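Local coordinates for protein Niban 2 (Homo sapiens, PDB 7CTP) that may suppress apoptosis and may promote melanoma cell invasion in vitro, as a PH-domain protein of the cytoplasm and membrane, at residues A[28-33]-A[213-218]. Numbering follows the deposited sequence.
Sequences LQFYED and RMYRQS
The nearest CA pair across the segments, F30 and Y215, is 6.6 Å apart, and the axes of segments 28-33 and 213-218 approach to 9.5 Å, with 134° between their N-to-C directions. This is a helix-helix contact, antiparallel in sense but steeply inclined, between the long N-terminal helix 10-48 and segment 213-218 of helix 204-218; one helix precedes and the other follows, in the chain, the strands of the antiparallel sheet between 70 and 173. One aromatic ring of the first helix carries it. With CG beside its backbone N and anti to the carbonyl carbon (chi1 -77°), F30 lays a ring face on the backbone of 204-218. CA of Y215 stands 4.0 Å from the centroid of the F30 ring and 18° off its normal, the geometry of a CH-pi contact, and the carbonyl of M214 lies over the same face. At the rim, CD1 of F30 meets CB of M214 at 3.7 Å, while the M214 chain, bent at chi2 and chi3, turns away from F30, and the residue also touches Q34. On the other flank CD2 of F30 approaches CD2 of Y215 at 3.9 Å, near the plane of the tyrosine ring and hence at its edge. Y215 itself runs on past I23 and E26 of the N-terminal helix, and its hydroxyl is hydrogen-bonded to E243. No hydrogen bond crosses between the segments. Replacing F30 by alanine removes the ring, and a gap would probably open over Y215 CA and beside the CB atoms of M214 and S218. At the far end of the ring, CZ of F30 lies 3.8 Å from CB of S218, whose OG donates a 2.7 Å hydrogen bond to a lone pair of Y215 O, in the carbonyl plane.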
ATOM      1  N   LEU A  28     -10.855 -13.051  12.156  1.00 19.25           N
ATOM      2  CA  LEU A  28     -10.771 -12.286  13.396  1.00 22.21           C
ATOM      3  C   LEU A  28     -10.116 -13.091  14.516  1.00 20.47           C
ATOM      4  O   LEU A  28      -9.537 -12.503  15.436  1.00 22.38           O
ATOM      5  CB  LEU A  28     -12.168 -11.806  13.793  1.00 24.10           C
ATOM      6  CG  LEU A  28     -12.665 -10.736  12.805  1.00 20.67           C
ATOM      7  CD1 LEU A  28     -14.182 -10.487  12.972  1.00 24.24           C
ATOM      8  CD2 LEU A  28     -11.864  -9.450  12.936  1.00 20.85           C
ATOM      9  N   GLN A  29     -10.191 -14.424  14.455  1.00 20.73           N
ATOM     10  CA  GLN A  29      -9.429 -15.250  15.396  1.00 25.38           C
ATOM     11  C   GLN A  29      -7.931 -15.075  15.183  1.00 21.78           C
ATOM     12  O   GLN A  29      -7.174 -14.922  16.149  1.00 21.02           O
ATOM     13  CB  GLN A  29      -9.824 -16.722  15.264  1.00 30.05           C
ATOM     14  CG  GLN A  29     -11.272 -17.016  15.622  1.00 37.72           C
ATOM     15  CD  GLN A  29     -11.663 -18.464  15.363  1.00 53.70           C
ATOM     16  OE1 GLN A  29     -11.422 -19.010  14.280  1.00 44.48           O
ATOM     17  NE2 GLN A  29     -12.270 -19.095  16.359  1.00 46.13           N
ATOM     18  N   PHE A  30      -7.481 -15.073  13.923  1.00 20.78           N
ATOM     19  CA  PHE A  30      -6.080 -14.747  13.647  1.00 20.97           C
ATOM     20  C   PHE A  30      -5.728 -13.348  14.141  1.00 19.89           C
ATOM     21  O   PHE A  30      -4.635 -13.123  14.681  1.00 18.75           O
ATOM     22  CB  PHE A  30      -5.785 -14.850  12.145  1.00 18.79           C
ATOM     23  CG  PHE A  30      -5.639 -16.260  11.641  1.00 23.82           C
ATOM     24  CD1 PHE A  30      -4.473 -16.976  11.871  1.00 31.43           C
ATOM     25  CD2 PHE A  30      -6.653 -16.856  10.907  1.00 26.48           C
ATOM     26  CE1 PHE A  30      -4.335 -18.278  11.392  1.00 35.55           C
ATOM     27  CE2 PHE A  30      -6.519 -18.160  10.427  1.00 30.26           C
ATOM     28  CZ  PHE A  30      -5.359 -18.865  10.673  1.00 31.42           C
ATOM     29  N   TYR A  31      -6.639 -12.389  13.954  1.00 20.01           N
ATOM     30  CA  TYR A  31      -6.360 -11.007  14.331  1.00 19.50           C
ATOM     31  C   TYR A  31      -6.219 -10.860  15.849  1.00 19.95           C
ATOM     32  O   TYR A  31      -5.257 -10.249  16.336  1.00 20.57           O
ATOM     33  CB  TYR A  31      -7.464 -10.095  13.792  1.00 20.29           C
ATOM     34  CG  TYR A  31      -7.294  -8.657  14.176  1.00 20.60           C
ATOM     35  CD1 TYR A  31      -6.341  -7.868  13.556  1.00 18.09           C
ATOM     36  CD2 TYR A  31      -8.067  -8.091  15.182  1.00 22.38           C
ATOM     37  CE1 TYR A  31      -6.168  -6.548  13.911  1.00 21.56           C
ATOM     38  CE2 TYR A  31      -7.897  -6.779  15.546  1.00 22.39           C
ATOM     39  CZ  TYR A  31      -6.952  -6.013  14.912  1.00 20.85           C
ATOM     40  OH  TYR A  31      -6.779  -4.706  15.264  1.00 23.60           O
ATOM     41  N   GLU A  32      -7.169 -11.411  16.613  1.00 19.76           N
ATOM     42  CA  GLU A  32      -7.075 -11.320  18.067  1.00 22.33           C
ATOM     43  C   GLU A  32      -5.824 -12.021  18.581  1.00 21.86           C
ATOM     44  O   GLU A  32      -5.177 -11.533  19.517  1.00 23.39           O
ATOM     45  CB  GLU A  32      -8.331 -11.895  18.728  1.00 23.46           C
ATOM     46  CG  GLU A  32      -9.572 -11.018  18.534  1.00 22.83           C
ATOM     47  CD  GLU A  32     -10.743 -11.423  19.427  1.00 39.51           C
ATOM     48  OE1 GLU A  32     -10.556 -11.515  20.664  1.00 38.33           O
ATOM     49  OE2 GLU A  32     -11.853 -11.621  18.887  1.00 33.11           O
ATOM     50  N   ASP A  33      -5.449 -13.145  17.966  1.00 22.55           N
ATOM     51  CA  ASP A  33      -4.204 -13.811  18.346  1.00 25.04           C
ATOM     52  C   ASP A  33      -2.998 -12.929  18.044  1.00 27.42           C
ATOM     53  O   ASP A  33      -2.084 -12.809  18.871  1.00 25.48           O
ATOM     54  CB  ASP A  33      -4.075 -15.154  17.628  1.00 22.54           C
ATOM     55  CG  ASP A  33      -4.896 -16.256  18.272  1.00 33.84           C
ATOM     56  OD1 ASP A  33      -5.414 -16.052  19.393  1.00 41.93           O
ATOM     57  OD2 ASP A  33      -5.032 -17.329  17.647  1.00 34.34           O
ATOM     58  N   ARG A 213      -1.861 -12.190   6.457  1.00 22.63           N
ATOM     59  CA  ARG A 213      -0.913 -13.138   5.888  1.00 23.81           C
ATOM     60  C   ARG A 213      -1.107 -14.527   6.482  1.00 22.30           C
ATOM     61  O   ARG A 213      -1.088 -15.528   5.753  1.00 25.80           O
ATOM     62  CB  ARG A 213       0.520 -12.652   6.108  1.00 23.92           C
ATOM     63  CG  ARG A 213       1.574 -13.598   5.525  1.00 25.14           C
ATOM     64  CD  ARG A 213       2.989 -13.066   5.723  1.00 28.27           C
ATOM     65  NE  ARG A 213       3.227 -12.620   7.096  1.00 35.61           N
ATOM     66  CZ  ARG A 213       3.455 -13.425   8.130  1.00 38.29           C
ATOM     67  NH1 ARG A 213       3.478 -14.739   7.966  1.00 39.52           N
ATOM     68  NH2 ARG A 213       3.665 -12.905   9.334  1.00 36.05           N
ATOM     69  N   MET A 214      -1.322 -14.610   7.805  1.00 23.52           N
ATOM     70  CA  MET A 214      -1.497 -15.915   8.440  1.00 29.08           C
ATOM     71  C   MET A 214      -2.780 -16.593   8.001  1.00 29.60           C
ATOM     72  O   MET A 214      -2.814 -17.821   7.848  1.00 24.72           O
ATOM     73  CB  MET A 214      -1.481 -15.805   9.970  1.00 31.60           C
ATOM     74  CG  MET A 214      -0.316 -15.073  10.586  1.00 41.63           C
ATOM     75  SD  MET A 214       1.243 -15.951  10.439  1.00 52.77           S
ATOM     76  CE  MET A 214       0.722 -17.637  10.187  1.00 48.20           C
ATOM     77  N   TYR A 215      -3.857 -15.822   7.840  1.00 23.70           N
ATOM     78  CA  TYR A 215      -5.085 -16.389   7.300  1.00 24.44           C
ATOM     79  C   TYR A 215      -4.857 -16.945   5.899  1.00 23.98           C
ATOM     80  O   TYR A 215      -5.249 -18.079   5.595  1.00 26.27           O
ATOM     81  CB  TYR A 215      -6.211 -15.349   7.289  1.00 20.09           C
ATOM     82  CG  TYR A 215      -7.491 -15.886   6.666  1.00 25.09           C
ATOM     83  CD1 TYR A 215      -7.686 -15.859   5.289  1.00 22.58           C
ATOM     84  CD2 TYR A 215      -8.480 -16.461   7.451  1.00 23.05           C
ATOM     85  CE1 TYR A 215      -8.824 -16.372   4.713  1.00 24.65           C
ATOM     86  CE2 TYR A 215      -9.640 -16.974   6.872  1.00 23.83           C
ATOM     87  CZ  TYR A 215      -9.796 -16.934   5.508  1.00 27.10           C
ATOM     88  OH  TYR A 215     -10.944 -17.446   4.924  1.00 27.06           O
ATOM     89  N   ARG A 216      -4.223 -16.155   5.027  1.00 22.77           N
ATOM     90  CA  ARG A 216      -3.974 -16.615   3.665  1.00 25.60           C
ATOM     91  C   ARG A 216      -3.074 -17.849   3.657  1.00 24.87           C
ATOM     92  O   ARG A 216      -3.320 -18.795   2.899  1.00 24.47           O
ATOM     93  CB  ARG A 216      -3.394 -15.471   2.826  1.00 25.64           C
ATOM     94  CG  ARG A 216      -4.464 -14.410   2.497  1.00 26.88           C
ATOM     95  CD  ARG A 216      -4.039 -13.344   1.490  1.00 29.37           C
ATOM     96  NE  ARG A 216      -4.233 -13.748   0.091  1.00 31.67           N
ATOM     97  CZ  ARG A 216      -3.223 -14.026  -0.724  1.00 34.61           C
ATOM     98  NH1 ARG A 216      -3.443 -14.380  -1.981  1.00 31.14           N
ATOM     99  NH2 ARG A 216      -1.980 -13.931  -0.271  1.00 35.99           N
ATOM    100  N   GLN A 217      -2.061 -17.880   4.529  1.00 26.75           N
ATOM    101  CA  GLN A 217      -1.208 -19.063   4.640  1.00 24.83           C
ATOM    102  C   GLN A 217      -2.011 -20.294   5.045  1.00 27.76           C
ATOM    103  O   GLN A 217      -1.710 -21.408   4.611  1.00 32.83           O
ATOM    104  CB  GLN A 217      -0.082 -18.804   5.642  1.00 29.78           C
ATOM    105  CG  GLN A 217       1.072 -18.014   5.068  1.00 33.91           C
ATOM    106  CD  GLN A 217       2.132 -17.672   6.094  1.00 30.34           C
ATOM    107  OE1 GLN A 217       2.899 -16.732   5.903  1.00 34.53           O
ATOM    108  NE2 GLN A 217       2.169 -18.417   7.197  1.00 38.70           N
ATOM    109  N   SER A 218      -3.036 -20.116   5.882  1.00 27.03           N
ATOM    110  CA  SER A 218      -3.863 -21.243   6.303  1.00 29.23           C
ATOM    111  C   SER A 218      -4.718 -21.776   5.162  1.00 32.43           C
ATOM    112  O   SER A 218      -5.210 -22.909   5.243  1.00 31.41           O
ATOM    113  CB  SER A 218      -4.734 -20.832   7.490  1.00 30.50           C
ATOM    114  OG  SER A 218      -5.942 -20.232   7.050  1.00 26.80           O
TER